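Local coordinates for protein aminotransferase class I and II (Anaerococcus prevotii, PDB 4EMY) that probably works as a pyridoxal-phosphate-dependent transaminase of the class I family, acting as a homodimer, at residues F161-Y166 against D202-F207; F152-D157 against T192-S197; E168-G173 against T206-K211. One frame throughout, in Å; residues are numbered along the deposited sequence.

In the fold
All three contacts lie on one flank of the large, PLP-binding domain, where helices 163-176 and 198-211 connect strands 148-152, 179-184 and 218-224, consecutive in the chain and parallel in the mixed sheet. Contacts 1 and 3 use both helices: contact 1 joins their early turns, contact 3 later ones, with centres about 8 Å apart and Thr206 and Phe207 in common. Contact 2, centred about 11 Å from contact 1 and 18 Å from contact 3, pairs the loops that lead into the same helices. Along the chain come 152-157, 161-166, 168-173, then 192-197, 202-207 and 206-211, so both chain portions run from loop to helix. The packing thus continues from near the cofactor site out to the later turns of the helices.

Contact 1 of 3, residues F161-Y166 against D202-F207; sequences FNIDVY and DEVITF
Val204 meets Phe161 and Tyr166 where two crossover helices of the PLP-binding domain lie next to each other, Phe161 just ahead of helix 163-176, in the beta-alpha-beta architecture of fold type I aminotransferases. Val204 CG1 lies against the phenol end of Tyr166, 3.5 Å from OH and 3.8 Å from CE1. Val204 CG2 is 3.7 Å from Phe161 CE2 and also borders Tyr166 CE1 and Ile163 CD1. The valine crosses both aromatic side chains at about a right angle. The Tyr166 ring reaches Val204 because chi1 (175°) turns CG away from the backbone N, and its OH is hydrogen-bonded with Ser182 OG on strand 179-184. Tyr166 CE1 is 4.5 Å from Phe207 CD2, a looser contact at the next turn. Phe152 meets the Tyr166 ring edge-to-face from outside the pair.

Further from the sheet, Ile163 crosses Glu203 at a slant: its CD1 lies 3.7 Å from Glu203 CB, and its CG1 sits 3.8 Å from the same carbon. Here the apolar base of the glutamate serves as a packing surface for the isoleucine, while the carboxylate lies alongside the branched part of the side chain. The start of helix 163-176 is capped by Asn162, whose OD1 accepts from Val165 N at 3.2 Å, the donor standing well above the carbonyl plane.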
loop_
_atom_site.group_PDB
_atom_site.type_symbol
_atom_site.label_atom_id
_atom_site.label_comp_id
_atom_site.label_asym_id
_atom_site.label_seq_id
_atom_site.Cartn_x
_atom_site.Cartn_y
_atom_site.Cartn_z
ATOM N N PHE A 161 9.389 -29.904 -12.935
ATOM C CA PHE A 161 9.599 -29.494 -11.552
ATOM C C PHE A 161 10.536 -30.461 -10.856
ATOM O O PHE A 161 10.334 -31.673 -10.904
ATOM C CB PHE A 161 8.277 -29.395 -10.796
ATOM C CG PHE A 161 8.388 -28.664 -9.497
ATOM C CD1 PHE A 161 8.732 -27.320 -9.471
ATOM C CD2 PHE A 161 8.158 -29.316 -8.297
ATOM C CE1 PHE A 161 8.844 -26.643 -8.267
ATOM C CE2 PHE A 161 8.266 -28.645 -7.090
ATOM C CZ PHE A 161 8.610 -27.308 -7.075
ATOM N N ASN A 162 11.571 -29.916 -10.226
ATOM C CA ASN A 162 12.609 -30.731 -9.606
ATOM C C ASN A 162 12.199 -31.239 -8.229
ATOM O O ASN A 162 12.856 -30.959 -7.215
ATOM C CB ASN A 162 13.934 -29.969 -9.543
ATOM C CG ASN A 162 15.132 -30.884 -9.356
ATOM O OD1 ASN A 162 15.030 -31.963 -8.760
ATOM N ND2 ASN A 162 16.284 -30.448 -9.857
ATOM N N ILE A 163 11.117 -32.016 -8.222
ATOM C CA ILE A 163 10.534 -32.572 -7.005
ATOM C C ILE A 163 11.567 -33.126 -6.013
ATOM O O ILE A 163 11.439 -32.920 -4.808
ATOM C CB ILE A 163 9.429 -33.613 -7.328
ATOM C CG1 ILE A 163 8.631 -33.977 -6.072
ATOM C CG2 ILE A 163 9.994 -34.852 -8.005
ATOM C CD1 ILE A 163 7.975 -32.797 -5.384
ATOM N N ASP A 164 12.594 -33.801 -6.526
ATOM C CA ASP A 164 13.647 -34.368 -5.689
ATOM C C ASP A 164 14.400 -33.296 -4.910
ATOM O O ASP A 164 14.548 -33.401 -3.691
ATOM C CB ASP A 164 14.628 -35.181 -6.535
ATOM C CG ASP A 164 14.105 -36.562 -6.873
ATOM O OD1 ASP A 164 13.273 -37.095 -6.105
ATOM O OD2 ASP A 164 14.541 -37.122 -7.906
ATOM N N VAL A 165 14.867 -32.267 -5.616
ATOM C CA VAL A 165 15.627 -31.188 -4.988
ATOM C C VAL A 165 14.709 -30.357 -4.094
ATOM O O VAL A 165 15.097 -29.974 -2.988
ATOM C CB VAL A 165 16.373 -30.316 -6.023
ATOM C CG1 VAL A 165 16.991 -29.084 -5.371
ATOM C CG2 VAL A 165 17.458 -31.131 -6.713
ATOM N N TYR A 166 13.486 -30.109 -4.563
ATOM C CA TYR A 166 12.484 -29.421 -3.752
ATOM C C TYR A 166 12.341 -30.094 -2.392
ATOM O O TYR A 166 12.322 -29.423 -1.363
ATOM C CB TYR A 166 11.126 -29.363 -4.466
ATOM C CG TYR A 166 10.005 -28.778 -3.624
ATOM C CD1 TYR A 166 9.060 -29.601 -3.008
ATOM C CD2 TYR A 166 9.895 -27.406 -3.434
ATOM C CE1 TYR A 166 8.037 -29.070 -2.238
ATOM C CE2 TYR A 166 8.873 -26.866 -2.668
ATOM C CZ TYR A 166 7.948 -27.702 -2.073
ATOM O OH TYR A 166 6.941 -27.158 -1.308
ATOM N N ASP A 202 0.475 -32.335 -6.788
ATOM C CA ASP A 202 0.206 -33.487 -5.937
ATOM C C ASP A 202 1.463 -33.935 -5.205
ATOM O O ASP A 202 1.434 -34.110 -3.988
ATOM C CB ASP A 202 -0.384 -34.649 -6.740
ATOM C CG ASP A 202 -1.851 -34.917 -6.409
ATOM O OD1 ASP A 202 -2.270 -34.735 -5.242
ATOM O OD2 ASP A 202 -2.586 -35.336 -7.327
ATOM N N GLU A 203 2.564 -34.093 -5.941
ATOM C CA GLU A 203 3.843 -34.472 -5.345
ATOM C C GLU A 203 4.252 -33.490 -4.248
ATOM O O GLU A 203 4.821 -33.885 -3.229
ATOM C CB GLU A 203 4.932 -34.586 -6.418
ATOM C CG GLU A 203 4.921 -35.907 -7.183
ATOM C CD GLU A 203 5.953 -35.965 -8.306
ATOM O OE1 GLU A 203 5.924 -35.090 -9.214
ATOM O OE2 GLU A 203 6.789 -36.902 -8.289
ATOM N N VAL A 204 3.925 -32.217 -4.446
ATOM C CA VAL A 204 4.237 -31.177 -3.473
ATOM C C VAL A 204 3.338 -31.242 -2.239
ATOM O O VAL A 204 3.847 -31.340 -1.120
ATOM C CB VAL A 204 4.204 -29.772 -4.106
ATOM C CG1 VAL A 204 4.347 -28.694 -3.042
ATOM C CG2 VAL A 204 5.307 -29.642 -5.147
ATOM N N ILE A 205 2.020 -31.197 -2.424
ATOM C CA ILE A 205 1.117 -31.183 -1.264
ATOM C C ILE A 205 1.235 -32.454 -0.431
ATOM O O ILE A 205 1.143 -32.403 0.790
ATOM C CB ILE A 205 -0.365 -30.880 -1.615
ATOM C CG1 ILE A 205 -0.925 -31.885 -2.632
ATOM C CG2 ILE A 205 -0.510 -29.460 -2.135
ATOM C CD1 ILE A 205 -1.787 -33.000 -2.047
ATOM N N THR A 206 1.464 -33.581 -1.102
ATOM C CA THR A 206 1.602 -34.878 -0.449
ATOM C C THR A 206 2.863 -34.906 0.408
ATOM O O THR A 206 2.896 -35.538 1.469
ATOM C CB THR A 206 1.636 -36.022 -1.482
ATOM O OG1 THR A 206 0.548 -35.860 -2.400
ATOM C CG2 THR A 206 1.512 -37.378 -0.805
ATOM N N PHE A 207 3.895 -34.205 -0.051
ATOM C CA PHE A 207 5.143 -34.140 0.687
ATOM C C PHE A 207 5.032 -33.241 1.915
ATOM O O PHE A 207 5.496 -33.608 2.995
ATOM C CB PHE A 207 6.280 -33.677 -0.218
ATOM C CG PHE A 207 7.606 -33.616 0.473
ATOM C CD1 PHE A 207 8.273 -34.785 0.823
ATOM C CD2 PHE A 207 8.183 -32.393 0.782
ATOM C CE1 PHE A 207 9.498 -34.737 1.465
ATOM C CE2 PHE A 207 9.408 -32.335 1.425
ATOM C CZ PHE A 207 10.069 -33.510 1.765
#

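Contact 2 of 3, residues F152-D157 against T192-S197; sequences FEFFTD and TGYSLS
The Phe155 ring points its edge at one face of Tyr194, a T-shaped pair with centroids 5.3 Å apart and planes at 90°. Phe155 CE1 does the touching, 3.6 Å from Tyr194 CG and placed toward the rim of the tyrosine ring. Further round the same phenylalanine edge, CZ meets the methyl of Thr192, with CG2 at 3.5 Å. One face of Phe155 is covered by its neighbour: Phe154 CG stands over the ring centre. In turn, Phe155 CZ sits over one face of Phe154 toward the rim, and Tyr133 adds an edge-to-face partner to Phe155.

Phe154 stacks with His131 and presents its edge to Leu196, CE2 lying 4.1 Å from CD1; the same CE2 is 4.2 Å from Tyr194 CD2. The backbone of Phe155 directs its side chain past the other loop, but with CG beside the backbone N (chi1 -54°) the torsion brings the ring edge up against both Thr192 and Tyr194.

The polar ends have their own partners. Thr192 OG1 accepts from Tyr194 N at 3.1 Å, closing an ST turn, and is also hydrogen-bonded to Asn189 OD1. Tyr194 OH bonds to Glu200 OE1 in the helix that follows. The Thr192 side chain is about 10 Å from a bound PLP and two positions past Asn190, which binds the cofactor. This aromatic cluster therefore joins two strand-to-helix loops near the cofactor pocket of a fold type I enzyme.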
loop_
_atom_site.group_PDB
_atom_site.type_symbol
_atom_site.label_atom_id
_atom_site.label_comp_id
_atom_site.label_asym_id
_atom_site.label_seq_id
_atom_site.Cartn_x
_atom_site.Cartn_y
_atom_site.Cartn_z
ATOM N N PHE A 152 16.079 -23.303 -4.176
ATOM C CA PHE A 152 16.300 -24.672 -4.641
ATOM C C PHE A 152 16.221 -24.710 -6.176
ATOM O O PHE A 152 15.531 -23.882 -6.778
ATOM C CB PHE A 152 15.278 -25.631 -4.015
ATOM C CG PHE A 152 13.894 -25.515 -4.595
ATOM C CD1 PHE A 152 13.494 -26.335 -5.647
ATOM C CD2 PHE A 152 12.987 -24.591 -4.094
ATOM C CE1 PHE A 152 12.221 -26.231 -6.187
ATOM C CE2 PHE A 152 11.712 -24.486 -4.629
ATOM C CZ PHE A 152 11.330 -25.305 -5.679
ATOM N N GLU A 153 16.914 -25.673 -6.795
ATOM C CA GLU A 153 16.930 -25.820 -8.255
ATOM C C GLU A 153 15.547 -26.165 -8.803
ATOM O O GLU A 153 15.082 -27.292 -8.660
ATOM C CB GLU A 153 17.946 -26.883 -8.689
ATOM C CG GLU A 153 19.403 -26.508 -8.454
ATOM C CD GLU A 153 20.309 -27.726 -8.323
ATOM O OE1 GLU A 153 20.740 -28.025 -7.187
ATOM O OE2 GLU A 153 20.586 -28.392 -9.347
ATOM N N PHE A 154 14.907 -25.177 -9.424
ATOM C CA PHE A 154 13.564 -25.291 -10.018
ATOM C C PHE A 154 13.367 -26.550 -10.868
ATOM O O PHE A 154 12.466 -27.348 -10.606
ATOM C CB PHE A 154 13.295 -24.060 -10.902
ATOM C CG PHE A 154 11.844 -23.663 -11.004
ATOM C CD1 PHE A 154 11.505 -22.368 -11.372
ATOM C CD2 PHE A 154 10.820 -24.561 -10.732
ATOM C CE1 PHE A 154 10.182 -21.977 -11.475
ATOM C CE2 PHE A 154 9.495 -24.173 -10.827
ATOM C CZ PHE A 154 9.176 -22.880 -11.201
ATOM N N PHE A 155 14.212 -26.713 -11.884
ATOM C CA PHE A 155 13.975 -27.690 -12.944
ATOM C C PHE A 155 14.919 -28.885 -12.908
ATOM O O PHE A 155 15.979 -28.846 -12.285
ATOM C CB PHE A 155 14.092 -27.020 -14.317
ATOM C CG PHE A 155 13.213 -25.810 -14.490
ATOM C CD1 PHE A 155 11.837 -25.944 -14.647
ATOM C CD2 PHE A 155 13.765 -24.538 -14.525
ATOM C CE1 PHE A 155 11.033 -24.830 -14.820
ATOM C CE2 PHE A 155 12.964 -23.422 -14.697
ATOM C CZ PHE A 155 11.598 -23.567 -14.843
ATOM N N THR A 156 14.513 -29.951 -13.587
ATOM C CA THR A 156 15.392 -31.075 -13.864
ATOM C C THR A 156 16.026 -30.806 -15.217
ATOM O O THR A 156 15.688 -29.826 -15.871
ATOM C CB THR A 156 14.622 -32.410 -13.896
ATOM O OG1 THR A 156 13.590 -32.351 -14.893
ATOM C CG2 THR A 156 14.008 -32.711 -12.531
ATOM N N ASP A 157 16.941 -31.670 -15.642
ATOM C CA ASP A 157 17.579 -31.515 -16.944
ATOM C C ASP A 157 16.584 -31.600 -18.109
ATOM O O ASP A 157 16.864 -31.118 -19.210
ATOM C CB ASP A 157 18.727 -32.520 -17.102
ATOM C CG ASP A 157 19.950 -32.152 -16.261
ATOM O OD1 ASP A 157 19.970 -31.038 -15.680
ATOM O OD2 ASP A 157 20.892 -32.974 -16.179
ATOM N N THR A 192 10.216 -17.795 -16.029
ATOM C CA THR A 192 10.329 -18.958 -16.916
ATOM C C THR A 192 9.159 -19.200 -17.866
ATOM O O THR A 192 9.369 -19.605 -19.008
ATOM C CB THR A 192 10.577 -20.241 -16.118
ATOM O OG1 THR A 192 9.410 -20.549 -15.348
ATOM C CG2 THR A 192 11.756 -20.052 -15.190
ATOM N N GLY A 193 7.940 -18.959 -17.393
ATOM C CA GLY A 193 6.731 -19.259 -18.157
ATOM C C GLY A 193 6.219 -20.657 -17.860
ATOM O O GLY A 193 5.259 -21.125 -18.476
ATOM N N TYR A 194 6.865 -21.321 -16.907
ATOM C CA TYR A 194 6.527 -22.687 -16.536
ATOM C C TYR A 194 5.312 -22.764 -15.626
ATOM O O TYR A 194 5.073 -21.868 -14.824
ATOM C CB TYR A 194 7.715 -23.341 -15.830
ATOM C CG TYR A 194 7.528 -24.815 -15.576
ATOM C CD1 TYR A 194 7.557 -25.724 -16.630
ATOM C CD2 TYR A 194 7.319 -25.298 -14.292
ATOM C CE1 TYR A 194 7.380 -27.076 -16.416
ATOM C CE2 TYR A 194 7.145 -26.655 -14.063
ATOM C CZ TYR A 194 7.176 -27.543 -15.131
ATOM O OH TYR A 194 7.006 -28.899 -14.929
ATOM N N SER A 195 4.552 -23.847 -15.753
ATOM C CA SER A 195 3.512 -24.180 -14.787
ATOM C C SER A 195 3.750 -25.596 -14.266
ATOM O O SER A 195 3.957 -26.521 -15.055
ATOM C CB SER A 195 2.125 -24.084 -15.425
ATOM O OG SER A 195 1.885 -22.801 -15.982
ATOM N N LEU A 196 3.750 -25.761 -12.943
ATOM C CA LEU A 196 3.736 -27.096 -12.345
ATOM C C LEU A 196 2.485 -27.823 -12.819
ATOM O O LEU A 196 1.398 -27.235 -12.859
ATOM C CB LEU A 196 3.713 -27.011 -10.819
ATOM C CG LEU A 196 5.030 -26.883 -10.056
ATOM C CD1 LEU A 196 5.619 -25.487 -10.179
ATOM C CD2 LEU A 196 4.811 -27.234 -8.591
ATOM N N SER A 197 2.628 -29.092 -13.196
ATOM C CA SER A 197 1.472 -29.876 -13.616
ATOM C C SER A 197 0.620 -30.250 -12.404
ATOM O O SER A 197 1.031 -30.042 -11.263
ATOM C CB SER A 197 1.919 -31.120 -14.371
ATOM O OG SER A 197 2.524 -32.047 -13.496
#

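Contact 3 of 3, residues E168-G173 against T206-K211; sequences EAIDEG and TFLKEK
Neighbouring helices of the beta-alpha-beta layer meet here through Ile170 and Phe207, their short segments nearly parallel at 20° with axes 11.3 Å apart. The two side chains slide past each other in opposite directions, and Ile170 CB comes to the edge of the phenylalanine ring, 3.7 Å from CE2. Ile170 CG2, on the far side of CB from the backbone N, also meets Leu208, which crosses the isoleucine at about a right angle, CD2 3.9 Å from CG2. Nearer the sheet, Ile170 rests on Ile129, Ile180 and Ser182.

On the outer side, the Asp171 carboxylate comes to the Phe207 edge beside CZ, its plane turned 51° from that of the ring. Lys211 NZ forms a long salt bridge to Asp171 OD1, at 3.8 Å. Within its own helix, Phe207 has Lys211 CG over one face, toward the rim, and makes a cation-pi contact with the ammonium of that lysine. A serine here would probably open a gap beside Ile170 and leave Lys211 without the ring face it lies on. The arrangement is an apolar seam with a charged outer rim, joining two crossover helices on one side of the sheet, as in the large domain of fold type I PLP enzymes.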
loop_
_atom_site.group_PDB
_atom_site.type_symbol
_atom_site.label_atom_id
_atom_site.label_comp_id
_atom_site.label_asym_id
_atom_site.label_seq_id
_atom_site.Cartn_x
_atom_site.Cartn_y
_atom_site.Cartn_z
ATOM N N GLU A 168 14.508 -32.048 -0.751
ATOM C CA GLU A 168 15.687 -31.922 0.105
ATOM C C GLU A 168 15.839 -30.506 0.672
ATOM O O GLU A 168 16.324 -30.332 1.789
ATOM C CB GLU A 168 16.971 -32.437 -0.580
ATOM C CG GLU A 168 17.442 -31.674 -1.821
ATOM C CD GLU A 168 18.713 -32.255 -2.453
ATOM O OE1 GLU A 168 18.864 -33.501 -2.507
ATOM O OE2 GLU A 168 19.568 -31.462 -2.911
ATOM N N ALA A 169 15.393 -29.509 -0.087
ATOM C CA ALA A 169 15.341 -28.131 0.394
ATOM C C ALA A 169 14.355 -27.965 1.555
ATOM O O ALA A 169 14.690 -27.353 2.572
ATOM C CB ALA A 169 14.984 -27.189 -0.739
ATOM N N ILE A 170 13.147 -28.511 1.399
ATOM C CA ILE A 170 12.116 -28.450 2.442
ATOM C C ILE A 170 12.567 -29.245 3.663
ATOM O O ILE A 170 12.376 -28.806 4.796
ATOM C CB ILE A 170 10.738 -28.958 1.940
ATOM C CG1 ILE A 170 10.217 -28.109 0.768
ATOM C CG2 ILE A 170 9.712 -29.002 3.067
ATOM C CD1 ILE A 170 9.698 -26.729 1.133
ATOM N N ASP A 171 13.177 -30.405 3.422
ATOM C CA ASP A 171 13.764 -31.222 4.489
ATOM C C ASP A 171 14.749 -30.415 5.329
ATOM O O ASP A 171 14.741 -30.501 6.557
ATOM C CB ASP A 171 14.472 -32.450 3.906
ATOM C CG ASP A 171 13.530 -33.623 3.668
ATOM O OD1 ASP A 171 12.362 -33.571 4.099
ATOM O OD2 ASP A 171 13.974 -34.615 3.054
ATOM N N GLU A 172 15.583 -29.629 4.652
ATOM C CA GLU A 172 16.587 -28.794 5.302
ATOM C C GLU A 172 15.962 -27.679 6.147
ATOM O O GLU A 172 16.446 -27.376 7.242
ATOM C CB GLU A 172 17.543 -28.209 4.256
ATOM C CG GLU A 172 18.736 -27.469 4.841
ATOM C CD GLU A 172 19.967 -27.535 3.957
ATOM O OE1 GLU A 172 19.905 -27.034 2.807
ATOM O OE2 GLU A 172 20.995 -28.084 4.422
ATOM N N GLY A 173 14.892 -27.075 5.637
ATOM C CA GLY A 173 14.160 -26.062 6.389
ATOM C C GLY A 173 13.651 -26.637 7.697
ATOM O O GLY A 173 13.926 -26.108 8.778
ATOM N N THR A 206 1.464 -33.581 -1.102
ATOM C CA THR A 206 1.602 -34.878 -0.449
ATOM C C THR A 206 2.863 -34.906 0.408
ATOM O O THR A 206 2.896 -35.538 1.469
ATOM C CB THR A 206 1.636 -36.022 -1.482
ATOM O OG1 THR A 206 0.548 -35.860 -2.400
ATOM C CG2 THR A 206 1.512 -37.378 -0.805
ATOM N N PHE A 207 3.895 -34.205 -0.051
ATOM C CA PHE A 207 5.143 -34.140 0.687
ATOM C C PHE A 207 5.032 -33.241 1.915
ATOM O O PHE A 207 5.496 -33.608 2.995
ATOM C CB PHE A 207 6.280 -33.677 -0.218
ATOM C CG PHE A 207 7.606 -33.616 0.473
ATOM C CD1 PHE A 207 8.273 -34.785 0.823
ATOM C CD2 PHE A 207 8.183 -32.393 0.782
ATOM C CE1 PHE A 207 9.498 -34.737 1.465
ATOM C CE2 PHE A 207 9.408 -32.335 1.425
ATOM C CZ PHE A 207 10.069 -33.510 1.765
ATOM N N LEU A 208 4.420 -32.071 1.746
ATOM C CA LEU A 208 4.230 -31.127 2.853
ATOM C C LEU A 208 3.245 -31.662 3.894
ATOM O O LEU A 208 3.298 -31.263 5.056
ATOM C CB LEU A 208 3.789 -29.749 2.344
ATOM C CG LEU A 208 4.727 -28.951 1.423
ATOM C CD1 LEU A 208 3.967 -27.811 0.765
ATOM C CD2 LEU A 208 5.959 -28.426 2.146
ATOM N N LYS A 209 2.358 -32.565 3.473
ATOM C CA LYS A 209 1.483 -33.291 4.388
ATOM C C LYS A 209 2.299 -34.212 5.289
ATOM O O LYS A 209 1.995 -34.350 6.476
ATOM C CB LYS A 209 0.455 -34.120 3.624
ATOM C CG LYS A 209 -0.826 -33.395 3.264
ATOM C CD LYS A 209 -1.801 -34.357 2.598
ATOM C CE LYS A 209 -2.931 -33.625 1.889
ATOM N NZ LYS A 209 -3.824 -34.538 1.118
ATOM N N GLU A 210 3.325 -34.844 4.718
ATOM C CA GLU A 210 4.228 -35.710 5.481
ATOM C C GLU A 210 4.989 -34.926 6.549
ATOM O O GLU A 210 5.162 -35.396 7.673
ATOM C CB GLU A 210 5.221 -36.419 4.557
ATOM C CG GLU A 210 4.609 -37.467 3.640
ATOM C CD GLU A 210 5.640 -38.118 2.736
ATOM O OE1 GLU A 210 6.546 -38.805 3.260
ATOM O OE2 GLU A 210 5.547 -37.941 1.498
ATOM N N LYS A 211 5.438 -33.731 6.179
ATOM C CA LYS A 211 6.146 -32.840 7.083
ATOM C C LYS A 211 5.215 -32.336 8.177
ATOM O O LYS A 211 5.620 -32.198 9.331
ATOM C CB LYS A 211 6.712 -31.664 6.298
ATOM C CG LYS A 211 7.559 -32.066 5.106
ATOM C CD LYS A 211 8.982 -32.352 5.538
ATOM C CE LYS A 211 9.528 -33.581 4.844
ATOM N NZ LYS A 211 9.118 -34.841 5.519
#